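Local coordinates for mandelate racemase/muconate lactonizing protein (Thermobispora bispora, PDB 3VC5) that probably catalyses the magnesium-dependent dehydration of D-glucarate to 5-dehydro-4-deoxy-D-glucarate, as a member of the enolase superfamily, at residues V28-V33 with L52-E57; E301-G306 with A329-E334; K171-P176 with F183-D188. All coordinates share one frame; numbering follows the deposited sequence.

Contact 1 (V28-V33 with L52-E57)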
loop_
_atom_site.group_PDB
_atom_site.type_symbol
_atom_site.label_atom_id
_atom_site.label_comp_id
_atom_site.label_asym_id
_atom_site.label_seq_id
_atom_site.Cartn_x
_atom_site.Cartn_y
_atom_site.Cartn_z
ATOM N N VAL A 28 -20.667 -5.430 -18.662
ATOM C CA VAL A 28 -20.633 -4.465 -17.566
ATOM C C VAL A 28 -21.831 -3.552 -17.781
ATOM O O VAL A 28 -21.939 -2.884 -18.820
ATOM C CB VAL A 28 -19.320 -3.651 -17.538
ATOM C CG1 VAL A 28 -19.334 -2.693 -16.331
ATOM C CG2 VAL A 28 -18.112 -4.600 -17.446
ATOM N N ARG A 29 -22.770 -3.596 -16.839
ATOM C CA ARG A 29 -23.998 -2.829 -16.948
ATOM C C ARG A 29 -23.813 -1.534 -16.193
ATOM O O ARG A 29 -23.352 -1.546 -15.052
ATOM C CB ARG A 29 -25.136 -3.631 -16.318
ATOM C CG ARG A 29 -25.288 -5.004 -16.962
ATOM C CD ARG A 29 -26.186 -5.932 -16.090
ATOM N NE ARG A 29 -26.334 -7.241 -16.733
ATOM C CZ ARG A 29 -26.738 -8.349 -16.116
ATOM N NH1 ARG A 29 -26.993 -8.342 -14.806
ATOM N NH2 ARG A 29 -26.855 -9.483 -16.808
ATOM N N VAL A 30 -24.150 -0.424 -16.834
ATOM C CA VAL A 30 -23.966 0.886 -16.235
ATOM C C VAL A 30 -25.307 1.593 -16.183
ATOM O O VAL A 30 -25.940 1.784 -17.215
ATOM C CB VAL A 30 -22.953 1.740 -17.053
ATOM C CG1 VAL A 30 -22.844 3.145 -16.417
ATOM C CG2 VAL A 30 -21.585 1.048 -17.119
ATOM N N THR A 31 -25.741 1.961 -14.969
ATOM C CA THR A 31 -27.069 2.531 -14.746
ATOM C C THR A 31 -27.045 3.816 -13.927
ATOM O O THR A 31 -26.774 3.775 -12.720
ATOM C CB THR A 31 -27.974 1.506 -14.020
ATOM O OG1 THR A 31 -27.904 0.255 -14.722
ATOM C CG2 THR A 31 -29.447 1.993 -13.979
ATOM N N PRO A 32 -27.338 4.963 -14.571
ATOM C CA PRO A 32 -27.398 6.183 -13.762
ATOM C C PRO A 32 -28.689 6.184 -12.953
ATOM O O PRO A 32 -29.734 5.712 -13.435
ATOM C CB PRO A 32 -27.375 7.301 -14.812
ATOM C CG PRO A 32 -28.049 6.657 -16.061
ATOM C CD PRO A 32 -27.650 5.197 -16.002
ATOM N N VAL A 33 -28.628 6.733 -11.739
ATOM C CA VAL A 33 -29.794 6.761 -10.830
ATOM C C VAL A 33 -29.871 8.137 -10.194
ATOM O O VAL A 33 -28.851 8.877 -10.127
ATOM C CB VAL A 33 -29.686 5.690 -9.705
ATOM C CG1 VAL A 33 -29.754 4.273 -10.288
ATOM C CG2 VAL A 33 -28.419 5.890 -8.847
ATOM N N LEU A 52 -27.290 12.431 -7.776
ATOM C CA LEU A 52 -27.062 11.482 -8.870
ATOM C C LEU A 52 -25.969 10.477 -8.464
ATOM O O LEU A 52 -25.005 10.831 -7.770
ATOM C CB LEU A 52 -26.547 12.260 -10.082
ATOM C CG LEU A 52 -27.408 13.452 -10.541
ATOM C CD1 LEU A 52 -26.797 14.147 -11.753
ATOM C CD2 LEU A 52 -28.855 13.027 -10.828
ATOM N N ARG A 53 -26.079 9.257 -8.975
ATOM C CA ARG A 53 -25.036 8.232 -8.833
ATOM C C ARG A 53 -25.053 7.383 -10.087
ATOM O O ARG A 53 -26.036 7.413 -10.855
ATOM C CB ARG A 53 -25.255 7.318 -7.607
ATOM C CG ARG A 53 -25.208 8.021 -6.252
ATOM C CD ARG A 53 -23.841 8.583 -5.905
ATOM N NE ARG A 53 -22.984 7.625 -5.192
ATOM C CZ ARG A 53 -21.757 7.933 -4.765
ATOM N NH1 ARG A 53 -21.283 9.155 -4.995
ATOM N NH2 ARG A 53 -20.992 7.026 -4.140
ATOM N N THR A 54 -24.007 6.579 -10.255
ATOM C CA THR A 54 -23.975 5.603 -11.333
ATOM C C THR A 54 -23.722 4.259 -10.674
ATOM O O THR A 54 -22.780 4.094 -9.863
ATOM C CB THR A 54 -22.825 5.888 -12.337
ATOM O OG1 THR A 54 -23.010 7.185 -12.892
ATOM C CG2 THR A 54 -22.841 4.856 -13.470
ATOM N N ILE A 55 -24.619 3.326 -10.948
ATOM C CA ILE A 55 -24.451 1.965 -10.482
ATOM C C ILE A 55 -23.802 1.111 -11.565
ATOM O O ILE A 55 -24.208 1.137 -12.727
ATOM C CB ILE A 55 -25.814 1.362 -10.083
ATOM C CG1 ILE A 55 -26.504 2.313 -9.097
ATOM C CG2 ILE A 55 -25.650 -0.058 -9.553
ATOM C CD1 ILE A 55 -25.756 2.633 -7.844
ATOM N N VAL A 56 -22.794 0.346 -11.168
ATOM C CA VAL A 56 -22.130 -0.550 -12.104
ATOM C C VAL A 56 -22.295 -2.002 -11.676
ATOM O O VAL A 56 -22.131 -2.333 -10.504
ATOM C CB VAL A 56 -20.597 -0.213 -12.162
ATOM C CG1 VAL A 56 -19.816 -1.286 -12.919
ATOM C CG2 VAL A 56 -20.403 1.165 -12.774
ATOM N N GLU A 57 -22.612 -2.879 -12.634
ATOM C CA GLU A 57 -22.685 -4.294 -12.329
ATOM C C GLU A 57 -21.834 -5.063 -13.318
ATOM O O GLU A 57 -22.103 -5.023 -14.532
ATOM C CB GLU A 57 -24.146 -4.800 -12.364
ATOM C CG GLU A 57 -24.253 -6.275 -11.933
ATOM C CD GLU A 57 -25.678 -6.798 -11.884
ATOM O OE1 GLU A 57 -26.529 -6.349 -12.702
ATOM O OE2 GLU A 57 -25.943 -7.679 -11.026
HETATM O O HOH W 1 -26.053 -1.283 -13.596
#
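Arg29 and Glu57 run side by side from neighbouring strands, pointing the same way, and close a salt bridge at their ends, NH1 of Arg29 to OE1 of Glu57 at 2.9 Å. The oxygen lies in the guanidinium plane, but the nitrogen reaches it from above the carboxylate, whose plane is turned 74° from the guanidinium. Glu57 stretches out with CG anti to its backbone N (chi1 -175°), and its OE2 takes a second salt bridge from Arg403. On the same face Val33 meets Ile55 at about a right angle, CG1 to CG1 4.0 Å. The other face holds Val30 against Thr54, with Val30 CG1 only 3.4 Å from Thr54 CG2, tighter than usual for two methyls, and Val28 CG1 against Val56 CG1 at 3.7 Å. Six backbone hydrogen bonds join the antiparallel strands in the pairs Arg29-Glu57, Thr31-Ile55 and Val33-Arg53. A water held by Thr31 OG1 also donates to Ile55 O. These are the first two strands of the antiparallel three-stranded sheet in the N-terminal capping domain. Strand 65-71 pairs with the far edge of 50-60, helix 74-85 packs on the Val28, Val30, Pro32 and Thr54 face, and helix 403-415 meets Arg29, Thr31 and Val33.

Contact 2 (E301-G306 with A329-E334)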
loop_
_atom_site.group_PDB
_atom_site.type_symbol
_atom_site.label_atom_id
_atom_site.label_comp_id
_atom_site.label_asym_id
_atom_site.label_seq_id
_atom_site.Cartn_x
_atom_site.Cartn_y
_atom_site.Cartn_z
ATOM N N GLU A 301 5.799 17.761 3.309
ATOM C CA GLU A 301 6.754 18.838 3.510
ATOM C C GLU A 301 6.160 19.996 4.303
ATOM O O GLU A 301 6.781 20.455 5.260
ATOM C CB GLU A 301 7.207 19.339 2.157
ATOM C CG GLU A 301 8.374 20.228 2.142
ATOM C CD GLU A 301 8.809 20.396 0.709
ATOM O OE1 GLU A 301 9.897 19.898 0.343
ATOM O OE2 GLU A 301 8.009 20.964 -0.065
ATOM N N ARG A 302 4.955 20.450 3.942
ATOM C CA ARG A 302 4.367 21.640 4.608
ATOM C C ARG A 302 3.529 21.328 5.846
ATOM O O ARG A 302 3.300 22.205 6.709
ATOM C CB ARG A 302 3.477 22.409 3.632
ATOM C CG ARG A 302 4.194 23.059 2.457
ATOM C CD ARG A 302 5.192 24.149 2.893
ATOM N NE ARG A 302 4.610 25.170 3.787
ATOM C CZ ARG A 302 3.864 26.206 3.390
ATOM N NH1 ARG A 302 3.571 26.384 2.097
ATOM N NH2 ARG A 302 3.408 27.091 4.298
ATOM N N ARG A 303 3.041 20.099 5.922
ATOM C CA ARG A 303 2.162 19.669 7.018
ATOM C C ARG A 303 0.892 20.529 7.143
ATOM O O ARG A 303 0.623 21.127 8.185
ATOM C CB ARG A 303 2.937 19.575 8.339
ATOM C CG ARG A 303 4.065 18.527 8.306
ATOM C CD ARG A 303 3.502 17.109 8.527
ATOM N NE ARG A 303 4.433 16.012 8.216
ATOM C CZ ARG A 303 4.193 14.739 8.542
ATOM N NH1 ARG A 303 3.073 14.438 9.200
ATOM N NH2 ARG A 303 5.059 13.769 8.230
ATOM N N PRO A 304 0.083 20.566 6.075
ATOM C CA PRO A 304 -1.220 21.237 6.158
ATOM C C PRO A 304 -2.203 20.440 7.027
ATOM O O PRO A 304 -3.217 20.980 7.464
ATOM C CB PRO A 304 -1.706 21.216 4.709
ATOM C CG PRO A 304 -1.058 19.980 4.111
ATOM C CD PRO A 304 0.306 19.917 4.763
ATOM N N ILE A 305 -1.930 19.158 7.239
ATOM C CA ILE A 305 -2.910 18.303 7.930
ATOM C C ILE A 305 -2.260 17.331 8.889
ATOM O O ILE A 305 -1.111 16.922 8.712
ATOM C CB ILE A 305 -3.779 17.496 6.964
ATOM C CG1 ILE A 305 -2.895 16.501 6.194
ATOM C CG2 ILE A 305 -4.614 18.443 6.066
ATOM C CD1 ILE A 305 -3.635 15.586 5.209
ATOM N N GLY A 306 -3.039 16.952 9.902
ATOM C CA GLY A 306 -2.722 15.844 10.747
ATOM C C GLY A 306 -3.623 14.659 10.425
ATOM O O GLY A 306 -3.330 13.537 10.860
ATOM N N ALA A 329 -0.027 6.523 7.603
ATOM C CA ALA A 329 0.397 6.057 8.923
ATOM C C ALA A 329 1.912 6.197 9.097
ATOM O O ALA A 329 2.386 6.623 10.161
ATOM C CB ALA A 329 -0.053 4.606 9.168
ATOM N N THR A 330 2.657 5.833 8.057
ATOM C CA THR A 330 4.130 5.942 8.048
ATOM C C THR A 330 4.605 7.361 8.370
ATOM O O THR A 330 5.591 7.551 9.093
ATOM C CB THR A 330 4.723 5.446 6.691
ATOM O OG1 THR A 330 4.326 4.084 6.466
ATOM C CG2 THR A 330 6.270 5.558 6.675
ATOM N N PHE A 331 3.894 8.348 7.840
ATOM C CA PHE A 331 4.262 9.750 8.023
ATOM C C PHE A 331 3.544 10.418 9.164
ATOM O O PHE A 331 3.681 11.616 9.359
ATOM C CB PHE A 331 4.071 10.523 6.708
ATOM C CG PHE A 331 5.073 10.159 5.661
ATOM C CD1 PHE A 331 6.263 10.874 5.529
ATOM C CD2 PHE A 331 4.860 9.077 4.822
ATOM C CE1 PHE A 331 7.190 10.528 4.563
ATOM C CE2 PHE A 331 5.787 8.732 3.857
ATOM C CZ PHE A 331 6.967 9.449 3.726
ATOM N N GLY A 332 2.794 9.637 9.939
ATOM C CA GLY A 332 2.107 10.178 11.121
ATOM C C GLY A 332 0.810 10.915 10.809
ATOM O O GLY A 332 0.285 11.649 11.658
ATOM N N ILE A 333 0.287 10.740 9.600
ATOM C CA ILE A 333 -0.981 11.360 9.229
ATOM C C ILE A 333 -2.056 10.325 9.508
ATOM O O ILE A 333 -1.995 9.210 8.999
ATOM C CB ILE A 333 -1.001 11.745 7.732
ATOM C CG1 ILE A 333 0.049 12.842 7.475
ATOM C CG2 ILE A 333 -2.402 12.209 7.282
ATOM C CD1 ILE A 333 0.359 13.091 6.031
ATOM N N GLU A 334 -3.005 10.674 10.348
ATOM C CA GLU A 334 -4.085 9.719 10.679
ATOM C C GLU A 334 -5.173 9.720 9.614
ATOM O O GLU A 334 -5.214 10.620 8.789
ATOM C CB GLU A 334 -4.639 10.010 12.062
ATOM C CG GLU A 334 -3.604 9.745 13.106
ATOM C CD GLU A 334 -3.988 10.262 14.445
ATOM O OE1 GLU A 334 -5.155 10.692 14.624
ATOM O OE2 GLU A 334 -3.106 10.230 15.325
#
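Arg303 reaches across to the carbonyl oxygen of Phe331 and holds it end-on with two nitrogens. NH2 of Arg303 lies 2.8 Å from Phe331 O and NH1 of Arg303 2.9 Å from the same atom. The oxygen sits in the guanidinium plane, but the two N-H groups use it differently: NH2 comes in the carbonyl plane on a lone pair, while NH1 is tilted 22° out of it. Both bonds are bent, as expected when two donors share one acceptor. The backbone adds a third bond, from Glu334 N to Gly306 O at 2.9 Å, and the CA of Ile333 leans on that same oxygen. Gly332, with positive phi, is the C-prime residue of the Schellman motif that ends helix 318-330, its N bonded to Ala329 O, so the arginine grips a carbonyl within that capping turn. In the barrel domain of the enolase superfamily both segments are alpha-to-beta turns, leading from helices 296-302 and 318-330 into the adjacent parallel strands 307-310 and 334-337. One apolar contact joins the segments, Ile305 CD1 to Ile333 CG2 at 4.1 Å; separately, Ile333 CG1 packs against the guanidinium, 3.8 Å from Arg303 NH1. The Phe331 ring turns its edge to Arg303 NH2, the ring and guanidinium planes being 46° apart. That ring also stacks on Phe331 of the second subunit, placing the turn at the dimer interface.

Contact 3 (K171-P176 with F183-D188)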
loop_
_atom_site.group_PDB
_atom_site.type_symbol
_atom_site.label_atom_id
_atom_site.label_comp_id
_atom_site.label_asym_id
_atom_site.label_seq_id
_atom_site.Cartn_x
_atom_site.Cartn_y
_atom_site.Cartn_z
ATOM N N LYS A 171 -29.819 23.365 7.363
ATOM C CA LYS A 171 -30.709 23.086 6.245
ATOM C C LYS A 171 -32.016 23.838 6.329
ATOM O O LYS A 171 -32.471 24.187 7.422
ATOM C CB LYS A 171 -30.988 21.579 6.162
ATOM C CG LYS A 171 -31.763 21.037 7.393
ATOM C CD LYS A 171 -31.991 19.516 7.324
ATOM C CE LYS A 171 -32.943 19.111 6.177
ATOM N NZ LYS A 171 -34.355 19.670 6.340
ATOM N N TRP A 172 -32.605 24.112 5.169
ATOM C CA TRP A 172 -33.954 24.665 5.127
ATOM C C TRP A 172 -34.930 23.560 5.523
ATOM O O TRP A 172 -34.544 22.386 5.574
ATOM C CB TRP A 172 -34.280 25.189 3.735
ATOM C CG TRP A 172 -33.344 26.254 3.273
ATOM C CD1 TRP A 172 -32.676 27.168 4.056
ATOM C CD2 TRP A 172 -32.994 26.552 1.918
ATOM N NE1 TRP A 172 -31.910 28.001 3.258
ATOM C CE2 TRP A 172 -32.097 27.649 1.944
ATOM C CE3 TRP A 172 -33.349 26.000 0.682
ATOM C CZ2 TRP A 172 -31.548 28.194 0.782
ATOM C CZ3 TRP A 172 -32.809 26.554 -0.473
ATOM C CH2 TRP A 172 -31.914 27.638 -0.411
ATOM N N ALA A 173 -36.190 23.920 5.782
ATOM C CA ALA A 173 -37.198 22.938 6.171
ATOM C C ALA A 173 -37.504 22.011 4.988
ATOM O O ALA A 173 -37.903 20.853 5.175
ATOM C CB ALA A 173 -38.450 23.649 6.617
ATOM N N GLY A 174 -37.321 22.524 3.773
ATOM C CA GLY A 174 -37.588 21.740 2.549
ATOM C C GLY A 174 -37.058 22.522 1.368
ATOM O O GLY A 174 -36.616 23.671 1.536
ATOM N N HIS A 175 -37.096 21.923 0.178
ATOM C CA HIS A 175 -36.749 22.646 -1.049
ATOM C C HIS A 175 -37.868 23.609 -1.370
ATOM O O HIS A 175 -39.024 23.232 -1.251
ATOM C CB HIS A 175 -36.564 21.652 -2.182
ATOM C CG HIS A 175 -35.288 20.887 -2.058
ATOM N ND1 HIS A 175 -34.061 21.421 -2.410
ATOM C CD2 HIS A 175 -35.034 19.661 -1.538
ATOM C CE1 HIS A 175 -33.110 20.539 -2.140
ATOM N NE2 HIS A 175 -33.672 19.472 -1.590
ATOM N N PRO A 176 -37.534 24.862 -1.744
ATOM C CA PRO A 176 -38.592 25.841 -2.015
ATOM C C PRO A 176 -39.518 25.275 -3.067
ATOM O O PRO A 176 -39.051 24.685 -4.043
ATOM C CB PRO A 176 -37.817 27.035 -2.583
ATOM C CG PRO A 176 -36.509 26.974 -1.848
ATOM C CD PRO A 176 -36.197 25.475 -1.820
ATOM N N PHE A 183 -37.035 16.003 8.685
ATOM C CA PHE A 183 -35.896 16.349 9.548
ATOM C C PHE A 183 -36.041 17.705 10.232
ATOM O O PHE A 183 -35.481 17.921 11.322
ATOM C CB PHE A 183 -34.587 16.283 8.749
ATOM C CG PHE A 183 -34.354 14.924 8.138
ATOM C CD1 PHE A 183 -34.005 13.841 8.941
ATOM C CD2 PHE A 183 -34.539 14.722 6.784
ATOM C CE1 PHE A 183 -33.823 12.574 8.388
ATOM C CE2 PHE A 183 -34.330 13.481 6.219
ATOM C CZ PHE A 183 -33.983 12.402 7.014
ATOM N N GLY A 184 -36.793 18.612 9.607
ATOM C CA GLY A 184 -36.960 19.974 10.126
ATOM C C GLY A 184 -35.831 20.859 9.632
ATOM O O GLY A 184 -34.781 20.368 9.155
ATOM N N PRO A 185 -36.031 22.175 9.736
ATOM C CA PRO A 185 -34.962 23.134 9.449
ATOM C C PRO A 185 -33.909 23.080 10.557
ATOM O O PRO A 185 -34.210 22.634 11.679
ATOM C CB PRO A 185 -35.698 24.479 9.499
ATOM C CG PRO A 185 -36.797 24.248 10.502
ATOM C CD PRO A 185 -37.244 22.827 10.266
ATOM N N ALA A 186 -32.694 23.544 10.258
ATOM C CA ALA A 186 -31.660 23.752 11.280
ATOM C C ALA A 186 -30.837 24.955 10.833
ATOM O O ALA A 186 -30.058 24.877 9.881
ATOM C CB ALA A 186 -30.771 22.517 11.439
ATOM N N LEU A 187 -31.025 26.081 11.504
ATOM C CA LEU A 187 -30.393 27.326 11.061
ATOM C C LEU A 187 -29.688 28.068 12.206
ATOM O O LEU A 187 -29.225 29.205 12.035
ATOM C CB LEU A 187 -31.436 28.226 10.388
ATOM C CG LEU A 187 -32.150 27.653 9.156
ATOM C CD1 LEU A 187 -33.369 28.485 8.766
ATOM C CD2 LEU A 187 -31.167 27.562 8.002
ATOM N N ASP A 188 -29.583 27.407 13.357
ATOM C CA ASP A 188 -28.998 28.001 14.562
ATOM C C ASP A 188 -28.608 26.873 15.519
ATOM O O ASP A 188 -28.879 25.698 15.230
ATOM C CB ASP A 188 -29.973 28.992 15.207
ATOM C CG ASP A 188 -31.323 28.374 15.558
ATOM O OD1 ASP A 188 -31.468 27.138 15.682
ATOM O OD2 ASP A 188 -32.266 29.165 15.735
#
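Lys171 and Ala186 form a single antiparallel bridge, the one point at which these two loop segments pair like strands. Lys171 N donates to Ala186 O at 2.9 Å, and Ala186 N returns a straighter bond to Lys171 O, also 2.9 Å, with 168° at the hydrogen. The CA of Pro185 leans on that same Lys171 oxygen. Gly184 comes just before, with positive phi and an extended psi, a conformation that calls for glycine and turns the chain into the bridge.

The lysine side chain runs past the Gly184 carbonyl. Its CG sits between the backbone N and the carbonyl carbon (chi1 65°), and bends at chi3 and chi4 curl the amine round to two carbonyls. NZ of Lys171 meets Trp172 O at 2.8 Å, nearly along the C=O axis, and Gly184 O at 2.9 Å, from well above the carbonyl plane. With a salt bridge to Asp181 as well, the ammonium ties both segments to the intervening turn, and the carboxylate probably helps to keep it charged. Farther out, Ala173 CB rests on the Pro185 ring, 3.9 Å from CD, and Leu187 CD2 comes to the edge of the Trp172 indole, 4.2 Å from CD1.

Trp172 packs edge-to-face with Phe430, and Asp188 caps the N-terminus of helix 189-203. The whole is an excursion between the first strand of the barrel, 161-169, and that helix: a beta-to-alpha loop, on the side of the barrel where enolase-superfamily active sites lie.

Contact 1 belongs to the N-terminal domain, while contacts 2 and 3 join loops of the barrel domain at places about 37 Å apart, centre to centre. Contact 1 is the most regular and most buried of the three, a run of paired strands with side chains alternating between two faces. The other two are mixed, with exposed residues beside buried ones. In contact 2 two nitrogens of an arginine share one carbonyl; in contact 3 one lysine nitrogen meets two. The arginine holds the turn after a helix, beside the second subunit; the lysine gathers a loop within its own chain. Only contact 1 has a salt bridge between its own segments. Contacts 1 and 2 lie on opposite sides of the chain's centre, and none touches another.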